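Local coordinates for protein endoglucanase (Uncultured bacterium, PDB 3X17) that probably cleaves internal beta-1,4-glucosidic bonds of cellulose, as a glycoside hydrolase family 9 endoglucanase with an N-terminal Ig-like domain, at residues D75-D81 with Q419-G423; G218-L223 with I288-F292; W282-A286 with A300-A304. All blocks are in the same frame, centred on the assembly; numbering follows the deposited sequence.

Contact 1. Residues D75-D81 with Q419-G423; sequences DRLVSGD and QSGYG
Asp-75 and Asp-81 reach across to Gly-421 and Tyr-422 and carry the two direct hydrogen bonds of this contact. The backbone N of Gly-421 gives its hydrogen to Asp-75 OD1 at 2.8 Å, nearly straight (166°) but descending on the oxygen from above the carboxylate plane. Tyr-422 OH donates to Asp-81 OD2 at 2.5 Å, meeting the anti lone pair of that oxygen, with ring and carboxylate planes 82° apart. Ser-79 OG lies at the edge of the same ring, 3.4 Å from Tyr-422 CE2. On the other flank Val-78 CG2 rests 3.7 Å from Ser-420 OG, whose bond to the carbonyl of Val-424 lies beyond the contact, and Leu-77 CB lies near the carbonyl of Gln-419. The contact thus joins the loop between strands 63-74 and 82-87 of the Ig-like domain to the loop after helix 396-418 of the (alpha/alpha)6 barrel. The second shell fixes the carboxylate of Asp-75: its CG stands anti to the backbone N (chi1 -177°), and OD2 accepts from both Ser-79 OG (2.5 Å) and Ser-79 N (2.8 Å). A water also donates to Asp-75 OD2 and to Ser-420 OG while accepting from Tyr-422 N, bridging the loops beside the direct bond. Ser-79 OG in turn accepts from Asp-81 N at 3.0 Å in an ST turn, which ties the two aspartates together. Gly-421, without a side chain, lets the Asp-75 carboxylate come close to its backbone. Further out, Arg-527 forms a salt bridge with Asp-81 OD1, and Pro-474 packs on both Asp-81 and Tyr-422.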
loop_
_atom_site.group_PDB
_atom_site.type_symbol
_atom_site.label_atom_id
_atom_site.label_comp_id
_atom_site.label_asym_id
_atom_site.label_seq_id
_atom_site.Cartn_x
_atom_site.Cartn_y
_atom_site.Cartn_z
ATOM N N ASP A 75 1.400 -7.115 26.045
ATOM C CA ASP A 75 0.890 -7.294 24.701
ATOM C C ASP A 75 0.812 -8.757 24.338
ATOM O O ASP A 75 1.498 -9.219 23.461
ATOM C CB ASP A 75 1.777 -6.567 23.726
ATOM C CG ASP A 75 1.274 -6.642 22.325
ATOM O OD1 ASP A 75 0.078 -6.746 22.147
ATOM O OD2 ASP A 75 2.085 -6.609 21.413
ATOM N N ARG A 76 -0.072 -9.463 25.010
ATOM C CA ARG A 76 -0.017 -10.918 25.147
ATOM C C ARG A 76 -0.366 -11.633 23.834
ATOM O O ARG A 76 0.062 -12.772 23.591
ATOM C CB ARG A 76 -0.982 -11.358 26.240
ATOM C CG ARG A 76 -0.572 -12.585 27.021
ATOM C CD ARG A 76 -1.624 -12.882 28.101
ATOM N NE ARG A 76 -2.984 -12.845 27.559
ATOM C CZ ARG A 76 -3.840 -11.836 27.724
ATOM N NH1 ARG A 76 -3.493 -10.774 28.444
ATOM N NH2 ARG A 76 -5.047 -11.891 27.169
ATOM N N LEU A 77 -1.131 -10.955 22.986
ATOM C CA LEU A 77 -1.659 -11.585 21.784
ATOM C C LEU A 77 -0.826 -11.298 20.542
ATOM O O LEU A 77 -1.147 -11.769 19.450
ATOM C CB LEU A 77 -3.100 -11.152 21.566
ATOM C CG LEU A 77 -4.062 -11.772 22.592
ATOM C CD1 LEU A 77 -5.493 -11.545 22.145
ATOM C CD2 LEU A 77 -3.777 -13.292 22.760
ATOM N N VAL A 78 0.213 -10.507 20.701
ATOM C CA VAL A 78 0.996 -10.067 19.567
ATOM C C VAL A 78 2.485 -10.089 19.771
ATOM O O VAL A 78 3.123 -10.954 19.291
ATOM C CB VAL A 78 0.602 -8.638 19.103
ATOM C CG1 VAL A 78 1.172 -8.335 17.765
ATOM C CG2 VAL A 78 -0.849 -8.466 19.070
ATOM N N SER A 79 3.030 -9.121 20.474
ATOM C CA SER A 79 4.485 -9.051 20.643
ATOM C C SER A 79 4.958 -9.852 21.852
ATOM O O SER A 79 6.100 -10.277 21.898
ATOM C CB SER A 79 4.983 -7.610 20.765
ATOM O OG SER A 79 4.516 -6.991 21.959
ATOM N N GLY A 80 4.133 -9.945 22.888
ATOM C CA GLY A 80 4.607 -10.437 24.183
ATOM C C GLY A 80 5.206 -9.365 25.091
ATOM O O GLY A 80 5.539 -9.649 26.233
ATOM N N ASP A 81 5.374 -8.138 24.594
ATOM C CA ASP A 81 6.073 -7.115 25.380
ATOM C C ASP A 81 5.269 -6.597 26.571
ATOM O O ASP A 81 4.034 -6.669 26.600
ATOM C CB ASP A 81 6.529 -5.927 24.525
ATOM C CG ASP A 81 7.516 -6.322 23.440
ATOM O OD1 ASP A 81 7.970 -7.491 23.438
ATOM O OD2 ASP A 81 7.833 -5.446 22.596
ATOM N N GLN A 419 -6.825 -5.242 20.715
ATOM C CA GLN A 419 -6.091 -6.366 21.291
ATOM C C GLN A 419 -4.572 -6.243 21.144
ATOM O O GLN A 419 -3.855 -7.177 21.464
ATOM C CB GLN A 419 -6.562 -7.685 20.675
ATOM C CG GLN A 419 -7.978 -8.034 21.047
ATOM C CD GLN A 419 -8.606 -9.099 20.152
ATOM O OE1 GLN A 419 -9.504 -9.812 20.594
ATOM N NE2 GLN A 419 -8.173 -9.188 18.892
ATOM N N SER A 420 -4.074 -5.101 20.678
ATOM C CA SER A 420 -2.718 -5.057 20.149
ATOM C C SER A 420 -1.929 -3.897 20.718
ATOM O O SER A 420 -2.175 -2.740 20.398
ATOM C CB SER A 420 -2.730 -4.973 18.622
ATOM O OG SER A 420 -1.404 -4.929 18.106
ATOM N N GLY A 421 -0.928 -4.216 21.517
ATOM C CA GLY A 421 -0.231 -3.176 22.247
ATOM C C GLY A 421 0.355 -2.127 21.322
ATOM O O GLY A 421 0.293 -0.949 21.619
ATOM N N TYR A 422 0.892 -2.540 20.172
ATOM C CA TYR A 422 1.513 -1.571 19.272
ATOM C C TYR A 422 0.570 -0.903 18.269
ATOM O O TYR A 422 1.032 -0.141 17.406
ATOM C CB TYR A 422 2.683 -2.197 18.529
ATOM C CG TYR A 422 3.877 -2.454 19.396
ATOM C CD1 TYR A 422 4.787 -1.420 19.688
ATOM C CD2 TYR A 422 4.099 -3.706 19.939
ATOM C CE1 TYR A 422 5.898 -1.648 20.455
ATOM C CE2 TYR A 422 5.207 -3.946 20.742
ATOM C CZ TYR A 422 6.097 -2.910 21.009
ATOM O OH TYR A 422 7.263 -3.168 21.709
ATOM N N GLY A 423 -0.716 -1.250 18.298
ATOM C CA GLY A 423 -1.645 -0.688 17.321
ATOM C C GLY A 423 -1.913 -1.554 16.097
ATOM O O GLY A 423 -2.990 -1.490 15.533
HETATM O O HOH W 1 1.198 -5.150 19.346
#

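Contact 2. Residues G218-L223 with I288-F292. With CA (calcium ion), chain D.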
loop_
_atom_site.group_PDB
_atom_site.type_symbol
_atom_site.label_atom_id
_atom_site.label_comp_id
_atom_site.label_asym_id
_atom_site.label_seq_id
_atom_site.Cartn_x
_atom_site.Cartn_y
_atom_site.Cartn_z
ATOM N N GLY A 218 -0.970 20.977 -15.646
ATOM C CA GLY A 218 -2.323 21.333 -15.220
ATOM C C GLY A 218 -3.125 20.194 -14.595
ATOM O O GLY A 218 -4.304 20.366 -14.276
ATOM N N VAL A 219 -2.488 19.034 -14.423
ATOM C CA VAL A 219 -3.149 17.848 -13.859
ATOM C C VAL A 219 -2.414 17.433 -12.554
ATOM O O VAL A 219 -1.185 17.371 -12.515
ATOM C CB VAL A 219 -3.142 16.688 -14.895
ATOM C CG1 VAL A 219 -3.844 15.443 -14.363
ATOM C CG2 VAL A 219 -3.762 17.138 -16.261
ATOM N N PRO A 220 -3.166 17.115 -11.489
ATOM C CA PRO A 220 -2.472 16.660 -10.282
ATOM C C PRO A 220 -1.494 15.542 -10.600
ATOM O O PRO A 220 -1.843 14.623 -11.337
ATOM C CB PRO A 220 -3.618 16.136 -9.409
ATOM C CG PRO A 220 -4.805 17.000 -9.860
ATOM C CD PRO A 220 -4.623 16.999 -11.357
ATOM N N ASP A 221 -0.272 15.651 -10.091
ATOM C CA ASP A 221 0.811 14.744 -10.439
ATOM C C ASP A 221 0.455 13.301 -10.097
ATOM O O ASP A 221 0.870 12.390 -10.788
ATOM C CB ASP A 221 2.102 15.144 -9.707
ATOM C CG ASP A 221 2.796 16.312 -10.367
ATOM O OD1 ASP A 221 2.231 16.838 -11.340
ATOM O OD2 ASP A 221 3.864 16.733 -9.889
ATOM N N ILE A 222 -0.258 13.090 -8.995
ATOM C CA ILE A 222 -0.653 11.729 -8.607
ATOM C C ILE A 222 -1.456 11.100 -9.743
ATOM O O ILE A 222 -1.288 9.924 -10.039
ATOM C CB ILE A 222 -1.486 11.681 -7.285
ATOM C CG1 ILE A 222 -1.713 10.213 -6.823
ATOM C CG2 ILE A 222 -2.837 12.327 -7.493
ATOM C CD1 ILE A 222 -0.434 9.454 -6.496
ATOM N N LEU A 223 -2.219 11.918 -10.474
ATOM C CA LEU A 223 -2.980 11.429 -11.637
ATOM C C LEU A 223 -2.107 11.188 -12.868
ATOM O O LEU A 223 -2.287 10.207 -13.567
ATOM C CB LEU A 223 -4.146 12.367 -11.992
ATOM C CG LEU A 223 -5.191 12.543 -10.879
ATOM C CD1 LEU A 223 -6.370 13.358 -11.372
ATOM C CD2 LEU A 223 -5.631 11.193 -10.332
ATOM N N ILE A 288 -12.692 9.835 -12.782
ATOM C CA ILE A 288 -11.861 10.757 -12.041
ATOM C C ILE A 288 -11.111 11.735 -12.960
ATOM O O ILE A 288 -10.846 12.878 -12.566
ATOM C CB ILE A 288 -10.912 9.989 -11.086
ATOM C CG1 ILE A 288 -11.696 9.395 -9.923
ATOM C CG2 ILE A 288 -9.829 10.868 -10.544
ATOM C CD1 ILE A 288 -10.913 8.347 -9.159
ATOM N N PHE A 289 -10.761 11.302 -14.175
ATOM C CA PHE A 289 -9.917 12.138 -15.056
ATOM C C PHE A 289 -10.793 13.082 -15.857
ATOM O O PHE A 289 -10.278 13.858 -16.651
ATOM C CB PHE A 289 -9.097 11.287 -16.053
ATOM C CG PHE A 289 -7.785 10.813 -15.516
ATOM C CD1 PHE A 289 -7.715 9.658 -14.746
ATOM C CD2 PHE A 289 -6.605 11.505 -15.815
ATOM C CE1 PHE A 289 -6.497 9.224 -14.219
ATOM C CE2 PHE A 289 -5.379 11.074 -15.293
ATOM C CZ PHE A 289 -5.327 9.910 -14.520
ATOM N N ALA A 290 -12.113 12.917 -15.754
ATOM C CA ALA A 290 -13.038 13.667 -16.609
ATOM C C ALA A 290 -12.828 15.201 -16.631
ATOM O O ALA A 290 -12.823 15.788 -17.700
ATOM C CB ALA A 290 -14.499 13.317 -16.300
ATOM N N PRO A 291 -12.581 15.836 -15.467
ATOM C CA PRO A 291 -12.344 17.298 -15.484
ATOM C C PRO A 291 -10.969 17.709 -16.027
ATOM O O PRO A 291 -10.744 18.885 -16.255
ATOM C CB PRO A 291 -12.447 17.705 -14.002
ATOM C CG PRO A 291 -13.059 16.495 -13.290
ATOM C CD PRO A 291 -12.634 15.300 -14.096
ATOM N N PHE A 292 -10.035 16.768 -16.167
ATOM C CA PHE A 292 -8.678 17.121 -16.527
ATOM C C PHE A 292 -8.338 16.776 -17.961
ATOM O O PHE A 292 -7.633 17.524 -18.613
ATOM C CB PHE A 292 -7.664 16.483 -15.576
ATOM C CG PHE A 292 -7.909 16.809 -14.148
ATOM C CD1 PHE A 292 -7.660 18.098 -13.663
ATOM C CD2 PHE A 292 -8.456 15.851 -13.287
ATOM C CE1 PHE A 292 -7.874 18.401 -12.333
ATOM C CE2 PHE A 292 -8.733 16.163 -11.959
ATOM C CZ PHE A 292 -8.429 17.438 -11.472
HETATM CA CA CA D . 0.932 17.450 -13.453
#
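Phe-292 sets its ring against Pro-220 and Leu-223, and each meets it differently. Pro-220 comes from the opposing direction and lays CD over one face in a CH-pi contact, 3.8 Å from the ring centroid and 17° off the normal, displaced toward the rim. Leu-223 crosses the phenylalanine side chain at about a right angle and brings CD1 to 3.7 Å from Phe-292 CE2. The root of the same side chain is touched by Val-219, whose CG2 lies 4.0 Å from Phe-292 CB. With CG anti to the carbonyl carbon (chi1 -55°), Phe-292 directs its ring at the start of helix 221-235. Phe-289 makes a different approach: its edge faces the backbone, with CZ 3.2 Å from Leu-223 O near the ring plane, and the same CZ packs 3.7 Å from Leu-223 CB. Leu-223 CD2 turns instead to Ile-288 CG2.

A calcium site lies next to this packing. Val-219 O binds the calcium ion at 2.3 Å and Asp-221 OD1 binds it too, so the residues flanking Pro-220 are both ligands; Asp-207, Glu-214, Asn-217 and Asp-224 complete the site. The contact therefore sets the N-terminal end of helix 221-235, where Pro-220 is the N-cap, against the connection between helices 272-288 and 294-312, while Tyr-198 of helix 184-200 touches both Pro-220 and Phe-292.

Contact 3. Residues W282-A286 with A300-A304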
loop_
_atom_site.group_PDB
_atom_site.type_symbol
_atom_site.label_atom_id
_atom_site.label_comp_id
_atom_site.label_asym_id
_atom_site.label_seq_id
_atom_site.Cartn_x
_atom_site.Cartn_y
_atom_site.Cartn_z
ATOM N N TRP A 282 -9.741 1.238 -14.912
ATOM C CA TRP A 282 -10.032 2.115 -16.041
ATOM C C TRP A 282 -11.369 2.852 -15.863
ATOM O O TRP A 282 -11.497 3.998 -16.283
ATOM C CB TRP A 282 -10.124 1.328 -17.343
ATOM C CG TRP A 282 -8.823 0.882 -17.895
ATOM C CD1 TRP A 282 -7.618 1.541 -17.825
ATOM C CD2 TRP A 282 -8.581 -0.325 -18.628
ATOM N NE1 TRP A 282 -6.636 0.785 -18.424
ATOM C CE2 TRP A 282 -7.208 -0.336 -18.975
ATOM C CE3 TRP A 282 -9.379 -1.419 -18.985
ATOM C CZ2 TRP A 282 -6.624 -1.389 -19.680
ATOM C CZ3 TRP A 282 -8.785 -2.485 -19.677
ATOM C CH2 TRP A 282 -7.440 -2.448 -20.036
ATOM N N ALA A 283 -12.405 2.141 -15.441
ATOM C CA ALA A 283 -13.710 2.800 -15.225
ATOM C C ALA A 283 -13.629 3.846 -14.109
ATOM O O ALA A 283 -14.239 4.908 -14.201
ATOM C CB ALA A 283 -14.793 1.791 -14.923
ATOM N N MET A 284 -12.911 3.535 -13.030
ATOM C CA MET A 284 -12.557 4.571 -12.061
ATOM C C MET A 284 -11.874 5.793 -12.684
ATOM O O MET A 284 -12.139 6.909 -12.292
ATOM C CB MET A 284 -11.698 4.005 -10.933
ATOM C CG MET A 284 -12.489 3.172 -9.959
ATOM S SD MET A 284 -11.394 2.292 -8.836
ATOM C CE MET A 284 -11.045 3.611 -7.665
ATOM N N ALA A 285 -10.899 5.570 -13.556
ATOM C CA ALA A 285 -10.127 6.682 -14.114
ATOM C C ALA A 285 -11.028 7.506 -15.015
ATOM O O ALA A 285 -10.847 8.727 -15.146
ATOM C CB ALA A 285 -8.923 6.165 -14.907
ATOM N N ALA A 286 -11.958 6.825 -15.682
ATOM C CA ALA A 286 -12.903 7.513 -16.555
ATOM C C ALA A 286 -13.692 8.555 -15.752
ATOM O O ALA A 286 -13.957 9.647 -16.244
ATOM C CB ALA A 286 -13.843 6.512 -17.227
ATOM N N ALA A 300 -10.119 5.467 -21.426
ATOM C CA ALA A 300 -10.118 4.527 -20.315
ATOM C C ALA A 300 -11.478 3.856 -20.292
ATOM O O ALA A 300 -11.567 2.649 -20.109
ATOM C CB ALA A 300 -9.790 5.185 -18.995
ATOM N N LEU A 301 -12.520 4.616 -20.628
ATOM C CA LEU A 301 -13.883 4.084 -20.560
ATOM C C LEU A 301 -14.085 3.068 -21.650
ATOM O O LEU A 301 -14.659 2.017 -21.400
ATOM C CB LEU A 301 -14.943 5.186 -20.655
ATOM C CG LEU A 301 -16.402 4.740 -20.862
ATOM C CD1 LEU A 301 -16.888 3.889 -19.694
ATOM C CD2 LEU A 301 -17.359 5.946 -21.133
ATOM N N ALA A 302 -13.545 3.338 -22.843
ATOM C CA ALA A 302 -13.711 2.399 -23.969
ATOM C C ALA A 302 -13.044 1.075 -23.657
ATOM O O ALA A 302 -13.619 0.003 -23.886
ATOM C CB ALA A 302 -13.161 2.995 -25.282
ATOM N N ALA A 303 -11.839 1.156 -23.099
ATOM C CA ALA A 303 -11.094 -0.025 -22.728
ATOM C C ALA A 303 -11.869 -0.851 -21.699
ATOM O O ALA A 303 -11.964 -2.076 -21.816
ATOM C CB ALA A 303 -9.744 0.377 -22.169
ATOM N N ALA A 304 -12.384 -0.186 -20.666
ATOM C CA ALA A 304 -13.133 -0.892 -19.609
ATOM C C ALA A 304 -14.341 -1.611 -20.207
ATOM O O ALA A 304 -14.660 -2.744 -19.824
ATOM C CB ALA A 304 -13.592 0.076 -18.472
#
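Helix segments 282-286 and 300-304 run roughly antiparallel, 150° between their directions, with axes 7.8 Å apart at closest approach. They belong to consecutive helices, 272-288 and 294-312, which form a helical hairpin in the (alpha/alpha)6 barrel fold of the family 9 catalytic domain. Small side chains let the backbones come close: the CA atoms of Trp-282 and Ala-300 are 4.9 Å apart. Trp-282 is the large exception. Its CG lies anti to the carbonyl carbon (chi1 -75°), and from there the indole extends alongside the second helix, passing over Ala-303. The CB of Ala-303 sits under one face of the six-membered ring, 3.8 Å from its centroid and 15° off the normal, in a CH-pi contact offset toward the rim. Trp-282 CB meanwhile packs between Ala-300 and Ala-304, lying 3.9 Å from Ala-304 CB. Replacing the tryptophan by an alanine would probably open a gap above Ala-303 and leave Phe-234 of helix 221-235 without the ring it stacks on. Leu-230 and Leu-233 of that helix also touch the indole, which is thus buried where three helices meet. Beyond the tryptophan the interface is almost wholly alanine. Ala-283 CB lies 4.1 Å from Ala-304 CB, and Ala-285 CB comes near Ala-300 CB. At the other end of the contact Ala-286 meets the base of Leu-301, while Leu-301 also touches Thr-351 of helix 337-351. The methyl of Ala-300 points into the first helix and stops 3.4 Å from the carbonyl O of Trp-282.

How the contacts relate
From the N terminus, the chain first supplies residues 75-81 of the Ig-like domain, and contact 1 closes only after 337 more residues, when 419-423 returns from the catalytic barrel. Contacts 2 and 3 both nest inside that long loop. Segment 218-223 opens contact 2; segment 282-286 then opens contact 3 before 288-292 closes contact 2 and 300-304 closes contact 3, so these two cross. Their centres lie about 14 Å apart, both across the chain's centre from contact 1, whose centre is about 42 and 43 Å from theirs. Contact 1 joins two domains; contact 2 ties the calcium loop at the start of helix 221-235 to the link after helix 272-288, and contact 3 pairs helices 272-288 and 294-312.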